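Local coordinates for hypothetical protein (PDB 4M1A) that is of unknown biochemical function but folds as an alpha/beta protein of the MIF clan and assembles into a trimer, at residues G8-K11 with E12-R15; R15-T18 with A19-D23; L76-E79 with R80-I84. All coordinates share one frame; numbering follows the deposited sequence.

In the fold
The three contacts lie on the helical side of one subunit and follow the chain from strand 3-7 to the C-terminal part of helix 67-82. Contact 1 starts helix 11-17; contact 2 passes from it into helix 21-29, so the two share Arg-15, with centres about 12 Å apart. Contact 3 lies on the C-terminal part of helix 67-82 and the residues following, its centre about 13 Å from that of contact 1 and 12 Å from that of contact 2. Trp-81 CH2 packs on Ala-9 CB at 3.5 Å, while Phe-17 CZ reaches Phe-77 CD1 at 3.5 Å. Contacts 1 and 2 both touch the second subunit, whereas contact 3 touches the third.

Contact 1 of 3, residues G8-K11 with E12-R15; sequences GAEK and EKVR
Ala-9 and Val-14 make the apolar part of this helix start, with Ala-9 CB 4.0 Å from Val-14 CG2. The valine branch is placed by its torsion: CG1 stands anti to the backbone N (chi1 -180°), which leaves CG2 beside the backbone N, facing both the alanine methyl and Glu-10 O. Val-14 also packs on Tyr-40 and on Phe-46 of the second subunit, while Lys-13 lies against Trp-81 of helix 67-82.

Two backbone i to i+4 bonds close the first turn. Val-14 N donates to Glu-10 O at 3.1 Å, and Arg-15 N donates to Lys-11 O at 3.0 Å with an N-H...O angle of 164°.

Among the long polar chains, contact is made by carbon. Glu-10 CB lies 3.9 Å from Lys-13 CG, but the carboxylate and ammonium groups stay apart, Glu-10 OE2 being 6.1 Å from Lys-13 NZ. Lys-13 NZ makes a long salt bridge, 3.8 Å, with Glu-12 OE2. Glu-12 CG in turn sits over one face of the Arg-15 guanidinium, toward its rim.

Glu-10 occupies the N-cap position, and the whole is the strand-to-helix junction that leads from strand 3-7 into helix 11-17 in this alpha/beta fold.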
loop_
_atom_site.group_PDB
_atom_site.type_symbol
_atom_site.label_atom_id
_atom_site.label_comp_id
_atom_site.label_asym_id
_atom_site.label_seq_id
_atom_site.Cartn_x
_atom_site.Cartn_y
_atom_site.Cartn_z
ATOM N N GLY A 8 0.302 12.118 2.720
ATOM C CA GLY A 8 -0.219 13.224 3.539
ATOM C C GLY A 8 0.661 14.485 3.555
ATOM O O GLY A 8 0.341 15.447 4.230
ATOM N N ALA A 9 1.819 14.477 2.933
ATOM C CA ALA A 9 2.727 15.629 2.935
ATOM C C ALA A 9 2.918 16.079 1.529
ATOM O O ALA A 9 2.870 15.296 0.606
ATOM C CB ALA A 9 4.119 15.223 3.556
ATOM N N GLU A 10 3.307 17.340 1.361
ATOM C CA GLU A 10 3.694 17.867 0.038
ATOM C C GLU A 10 4.885 17.140 -0.513
ATOM O O GLU A 10 5.828 16.837 0.214
ATOM C CB GLU A 10 4.015 19.378 0.191
ATOM C CG GLU A 10 2.792 20.261 0.365
ATOM C CD GLU A 10 2.698 20.930 1.728
ATOM O OE1 GLU A 10 2.700 20.205 2.762
ATOM O OE2 GLU A 10 2.610 22.184 1.770
ATOM N N LYS A 11 4.870 16.897 -1.832
ATOM C CA LYS A 11 5.912 16.177 -2.529
ATOM C C LYS A 11 7.296 16.773 -2.286
ATOM O O LYS A 11 8.280 16.054 -2.069
ATOM C CB LYS A 11 5.572 16.134 -3.992
ATOM C CG LYS A 11 6.495 15.328 -4.840
ATOM C CD LYS A 11 6.132 15.353 -6.354
ATOM C CE LYS A 11 4.897 14.523 -6.654
ATOM N NZ LYS A 11 4.139 14.848 -7.926
ATOM N N GLU A 12 7.390 18.098 -2.364
ATOM C CA GLU A 12 8.706 18.712 -2.138
ATOM C C GLU A 12 9.222 18.532 -0.720
ATOM O O GLU A 12 10.462 18.432 -0.580
ATOM C CB GLU A 12 8.646 20.219 -2.474
ATOM C CG GLU A 12 9.920 21.008 -2.194
ATOM C CD GLU A 12 9.582 22.522 -2.270
ATOM O OE1 GLU A 12 8.759 22.874 -3.152
ATOM O OE2 GLU A 12 10.030 23.321 -1.403
ATOM N N LYS A 13 8.314 18.507 0.266
ATOM C CA LYS A 13 8.658 18.229 1.709
ATOM C C LYS A 13 9.182 16.795 1.887
ATOM O O LYS A 13 10.185 16.564 2.617
ATOM C CB LYS A 13 7.530 18.587 2.675
ATOM C CG LYS A 13 7.057 20.049 2.599
ATOM C CD LYS A 13 8.273 20.946 2.792
ATOM C CE LYS A 13 7.836 22.413 3.051
ATOM N NZ LYS A 13 8.550 23.300 2.117
ATOM N N VAL A 14 8.585 15.843 1.139
ATOM C CA VAL A 14 9.110 14.467 1.134
ATOM C C VAL A 14 10.523 14.418 0.549
ATOM O O VAL A 14 11.496 13.753 1.059
ATOM C CB VAL A 14 8.137 13.510 0.397
ATOM C CG1 VAL A 14 8.717 12.107 0.420
ATOM C CG2 VAL A 14 6.787 13.579 1.052
ATOM N N ARG A 15 10.715 15.137 -0.574
ATOM C CA ARG A 15 12.058 15.221 -1.147
ATOM C C ARG A 15 13.063 15.751 -0.103
ATOM O O ARG A 15 14.134 15.135 0.112
ATOM C CB ARG A 15 12.069 16.164 -2.378
ATOM C CG ARG A 15 13.421 16.350 -3.086
ATOM C CD ARG A 15 13.410 17.658 -3.944
ATOM N NE ARG A 15 13.371 18.863 -3.100
ATOM C CZ ARG A 15 13.372 20.117 -3.562
ATOM N NH1 ARG A 15 13.431 20.322 -4.864
ATOM N NH2 ARG A 15 13.348 21.156 -2.713
#

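Contact 2 of 3, residues R15-T18 with A19-D23; sequences RDFT and AGLAD
Phe-17 offers one face of its ring to Leu-21, whose CD2 lies 3.6 Å from the ring centroid and 15° off the normal, a CH-pi contact over the face. Both side chains have CG anti to the backbone N (chi1 169° for the phenylalanine), and they meet at an oblique angle. The same methyl also rests on backbone, with Leu-21 CD2 3.4 Å from Phe-17 O. This is the densely packed side: Phe-77 meets the Phe-17 ring edge-to-face, Trp-81 meets it with planes at about 45°, and Leu-21 continues onto Leu-76 and Phe-38.

Thr-18 is buried as well, and its hydroxyl has two partners. OG1 donates to Arg-15 O at 2.7 Å, in the carbonyl plane on a lone pair, and also bonds to Gly-49 N of the second subunit. Since Thr-18 N donates to the same carbonyl, Arg-15 O is held by two donors. At the turn into the next helix, Leu-21 N donates to Thr-18 O at 3.0 Å, and a water links that oxygen to Ala-22 N.

The other side is looser and wetter. Ala-19 N donates to Asp-16 O at 3.1 Å, and another water lies within hydrogen-bonding distance of both Asp-16 O and Ala-19 O. Farther out, Arg-15 takes Asp-16 OD1 side-on through NE and NH2, the latter at 3.0 Å on the syn lone pair.

Gly-20, at positive phi (75°), is the N-cap of the next helix, and its N bonds to Asp-48 OD1 of the second subunit: a tight helix-to-helix link from 11-17 into 21-29, made at a subunit interface.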
loop_
_atom_site.group_PDB
_atom_site.type_symbol
_atom_site.label_atom_id
_atom_site.label_comp_id
_atom_site.label_asym_id
_atom_site.label_seq_id
_atom_site.Cartn_x
_atom_site.Cartn_y
_atom_site.Cartn_z
ATOM N N ARG A 15 10.715 15.137 -0.574
ATOM C CA ARG A 15 12.058 15.221 -1.147
ATOM C C ARG A 15 13.063 15.751 -0.103
ATOM O O ARG A 15 14.134 15.135 0.112
ATOM C CB ARG A 15 12.069 16.164 -2.378
ATOM C CG ARG A 15 13.421 16.350 -3.086
ATOM C CD ARG A 15 13.410 17.658 -3.944
ATOM N NE ARG A 15 13.371 18.863 -3.100
ATOM C CZ ARG A 15 13.372 20.117 -3.562
ATOM N NH1 ARG A 15 13.431 20.322 -4.864
ATOM N NH2 ARG A 15 13.348 21.156 -2.713
ATOM N N ASP A 16 12.708 16.863 0.544
ATOM C CA ASP A 16 13.613 17.452 1.549
ATOM C C ASP A 16 13.900 16.557 2.784
ATOM O O ASP A 16 14.969 16.557 3.332
ATOM C CB ASP A 16 13.030 18.722 2.059
ATOM C CG ASP A 16 13.005 19.862 0.993
ATOM O OD1 ASP A 16 13.619 19.770 -0.119
ATOM O OD2 ASP A 16 12.280 20.810 1.327
ATOM N N PHE A 17 12.885 15.852 3.234
ATOM C CA PHE A 17 12.976 14.863 4.293
ATOM C C PHE A 17 14.054 13.875 3.991
ATOM O O PHE A 17 14.716 13.405 4.892
ATOM C CB PHE A 17 11.547 14.167 4.412
ATOM C CG PHE A 17 11.502 12.954 5.254
ATOM C CD1 PHE A 17 11.750 13.032 6.635
ATOM C CD2 PHE A 17 11.042 11.732 4.731
ATOM C CE1 PHE A 17 11.661 11.934 7.448
ATOM C CE2 PHE A 17 10.905 10.634 5.570
ATOM C CZ PHE A 17 11.209 10.731 6.916
ATOM N N THR A 18 14.266 13.533 2.730
ATOM C CA THR A 18 15.221 12.517 2.379
ATOM C C THR A 18 16.715 12.992 2.384
ATOM O O THR A 18 17.595 12.176 2.316
ATOM C CB THR A 18 14.978 11.843 0.973
ATOM O OG1 THR A 18 15.270 12.737 -0.149
ATOM C CG2 THR A 18 13.503 11.199 0.890
ATOM N N ALA A 19 16.923 14.280 2.518
ATOM C CA ALA A 19 18.344 14.805 2.490
ATOM C C ALA A 19 19.081 14.202 3.667
ATOM O O ALA A 19 18.704 14.424 4.812
ATOM C CB ALA A 19 18.351 16.335 2.536
ATOM N N GLY A 20 20.123 13.449 3.373
ATOM C CA GLY A 20 20.979 12.809 4.408
ATOM C C GLY A 20 20.362 11.595 5.096
ATOM O O GLY A 20 20.983 10.983 5.987
ATOM N N LEU A 21 19.107 11.261 4.722
ATOM C CA LEU A 21 18.297 10.393 5.570
ATOM C C LEU A 21 18.781 8.962 5.508
ATOM O O LEU A 21 18.808 8.263 6.542
ATOM C CB LEU A 21 16.792 10.440 5.183
ATOM C CG LEU A 21 15.834 9.747 6.150
ATOM C CD1 LEU A 21 15.984 10.232 7.614
ATOM C CD2 LEU A 21 14.455 10.052 5.624
ATOM N N ALA A 22 19.191 8.510 4.351
ATOM C CA ALA A 22 19.608 7.118 4.218
ATOM C C ALA A 22 20.902 6.862 5.001
ATOM O O ALA A 22 21.073 5.781 5.485
ATOM C CB ALA A 22 19.825 6.729 2.794
ATOM N N ASP A 23 21.816 7.861 5.071
ATOM C CA ASP A 23 23.007 7.746 5.979
ATOM C C ASP A 23 22.580 7.497 7.383
ATOM O O ASP A 23 23.078 6.591 8.062
ATOM C CB ASP A 23 23.797 9.067 6.009
ATOM C CG ASP A 23 24.262 9.506 4.645
ATOM O OD1 ASP A 23 24.637 8.569 3.862
ATOM O OD2 ASP A 23 24.275 10.802 4.411
HETATM O O HOH W 1 16.528 15.993 5.949
HETATM O O HOH W 2 18.436 9.698 1.589
#

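Contact 3 of 3, residues L76-E79 with R80-I84; sequences LFTE and RWKKI
Arg-80 and Leu-76 run alongside each other in the same direction, one helical turn apart. Leu-76 CD1 sits over the centre of one guanidinium face, 4.0 Å from Arg-80 CZ, so carbon covers the flat group from above. With CG beside the backbone N (chi1 -69°), Arg-80 CG comes within 3.3 Å of Leu-76 O, and a bend at chi2 (-72°) carries the rest of the chain to the leucine. That oxygen takes the bond from Arg-80 N at 3.0 Å.

Glu-79 CB abuts Arg-80 N, as its place next in the chain requires, while the carboxylate and guanidinium charges do not touch, Glu-79 OE1 to Arg-80 NE being 6.7 Å. Glu-79 O receives a weak bond from Lys-83 N at 3.5 Å, whereas Thr-78 O accepts from Lys-82 N at 2.9 Å.

Thr-78 lies alongside Lys-82, with CG2 and the lysine CG 4.1 Å apart. Thr-78 OG1 bonds to Ala-74 O, and Lys-82 NZ forms a salt bridge with Asp-104 of the third subunit.

Helix 67-82 is the helix of the beta-alpha-beta crossover from strand 56-62 to strand 89-95; Phe-77 and Trp-81 press on both strands, while Leu-76 packs against helix 21-29 and Trp-81 reaches helix 11-17.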
loop_
_atom_site.group_PDB
_atom_site.type_symbol
_atom_site.label_atom_id
_atom_site.label_comp_id
_atom_site.label_asym_id
_atom_site.label_seq_id
_atom_site.Cartn_x
_atom_site.Cartn_y
_atom_site.Cartn_z
ATOM N N LEU A 76 13.200 9.764 15.118
ATOM C CA LEU A 76 13.894 10.552 14.098
ATOM C C LEU A 76 12.863 11.134 13.105
ATOM O O LEU A 76 12.828 12.319 12.830
ATOM C CB LEU A 76 14.878 9.728 13.369
ATOM C CG LEU A 76 15.677 10.480 12.266
ATOM C CD1 LEU A 76 16.490 11.674 12.795
ATOM C CD2 LEU A 76 16.525 9.527 11.450
ATOM N N PHE A 77 11.994 10.255 12.610
ATOM C CA PHE A 77 11.002 10.704 11.637
ATOM C C PHE A 77 10.072 11.732 12.237
ATOM O O PHE A 77 9.742 12.746 11.570
ATOM C CB PHE A 77 10.212 9.493 11.084
ATOM C CG PHE A 77 10.930 8.622 10.090
ATOM C CD1 PHE A 77 12.231 8.782 9.696
ATOM C CD2 PHE A 77 10.250 7.484 9.548
ATOM C CE1 PHE A 77 12.812 7.942 8.754
ATOM C CE2 PHE A 77 10.854 6.670 8.663
ATOM C CZ PHE A 77 12.135 6.854 8.259
ATOM N N THR A 78 9.650 11.539 13.478
ATOM C CA THR A 78 8.723 12.392 14.131
ATOM C C THR A 78 9.331 13.748 14.375
ATOM O O THR A 78 8.734 14.750 14.039
ATOM C CB THR A 78 8.188 11.802 15.421
ATOM O OG1 THR A 78 7.606 10.501 15.097
ATOM C CG2 THR A 78 7.139 12.665 16.079
ATOM N N GLU A 79 10.544 13.737 14.873
ATOM C CA GLU A 79 11.297 15.007 15.109
ATOM C C GLU A 79 11.505 15.815 13.840
ATOM O O GLU A 79 11.289 17.038 13.849
ATOM C CB GLU A 79 12.655 14.699 15.761
ATOM C CG GLU A 79 12.533 14.375 17.217
ATOM C CD GLU A 79 13.888 13.971 17.860
ATOM O OE1 GLU A 79 14.910 13.761 17.137
ATOM O OE2 GLU A 79 13.913 13.857 19.117
ATOM N N ARG A 80 11.879 15.178 12.749
ATOM C CA ARG A 80 12.069 15.834 11.495
ATOM C C ARG A 80 10.784 16.454 10.943
ATOM O O ARG A 80 10.780 17.651 10.532
ATOM C CB ARG A 80 12.734 14.912 10.469
ATOM C CG ARG A 80 14.191 14.541 10.742
ATOM C CD ARG A 80 15.123 15.778 10.498
ATOM N NE ARG A 80 16.502 15.478 10.886
ATOM C CZ ARG A 80 17.294 14.669 10.197
ATOM N NH1 ARG A 80 16.868 14.011 9.082
ATOM N NH2 ARG A 80 18.507 14.471 10.650
ATOM N N TRP A 81 9.666 15.681 10.924
ATOM C CA TRP A 81 8.393 16.242 10.435
ATOM C C TRP A 81 7.811 17.334 11.339
ATOM O O TRP A 81 7.254 18.331 10.841
ATOM C CB TRP A 81 7.336 15.114 10.102
ATOM C CG TRP A 81 7.675 14.422 8.831
ATOM C CD1 TRP A 81 8.380 13.269 8.670
ATOM C CD2 TRP A 81 7.449 14.925 7.548
ATOM N NE1 TRP A 81 8.585 13.002 7.342
ATOM C CE2 TRP A 81 7.995 13.989 6.617
ATOM C CE3 TRP A 81 6.811 16.058 7.072
ATOM C CZ2 TRP A 81 7.974 14.190 5.259
ATOM C CZ3 TRP A 81 6.780 16.259 5.697
ATOM C CH2 TRP A 81 7.372 15.353 4.805
ATOM N N LYS A 82 7.997 17.214 12.638
ATOM C CA LYS A 82 7.483 18.209 13.571
ATOM C C LYS A 82 8.119 19.573 13.429
ATOM O O LYS A 82 7.519 20.571 13.845
ATOM C CB LYS A 82 7.478 17.729 15.035
ATOM C CG LYS A 82 6.431 16.670 15.355
ATOM C CD LYS A 82 4.945 16.962 15.133
ATOM C CE LYS A 82 4.044 15.906 15.813
ATOM N NZ LYS A 82 2.585 16.231 15.656
ATOM N N LYS A 83 9.251 19.632 12.774
ATOM C CA LYS A 83 9.881 20.908 12.429
ATOM C C LYS A 83 9.107 21.705 11.403
ATOM O O LYS A 83 9.182 22.943 11.449
ATOM C CB LYS A 83 11.247 20.696 11.869
ATOM C CG LYS A 83 12.238 20.263 12.900
ATOM C CD LYS A 83 13.619 20.197 12.294
ATOM C CE LYS A 83 14.689 19.996 13.370
ATOM N NZ LYS A 83 15.936 19.482 12.712
ATOM N N ILE A 84 8.383 20.988 10.508
ATOM C CA ILE A 84 7.609 21.544 9.345
ATOM C C ILE A 84 6.081 21.615 9.580
ATOM O O ILE A 84 5.394 22.474 9.027
ATOM C CB ILE A 84 7.770 20.648 8.102
ATOM C CG1 ILE A 84 9.234 20.312 7.845
ATOM C CG2 ILE A 84 7.131 21.313 6.891
ATOM C CD1 ILE A 84 9.439 19.085 6.982
#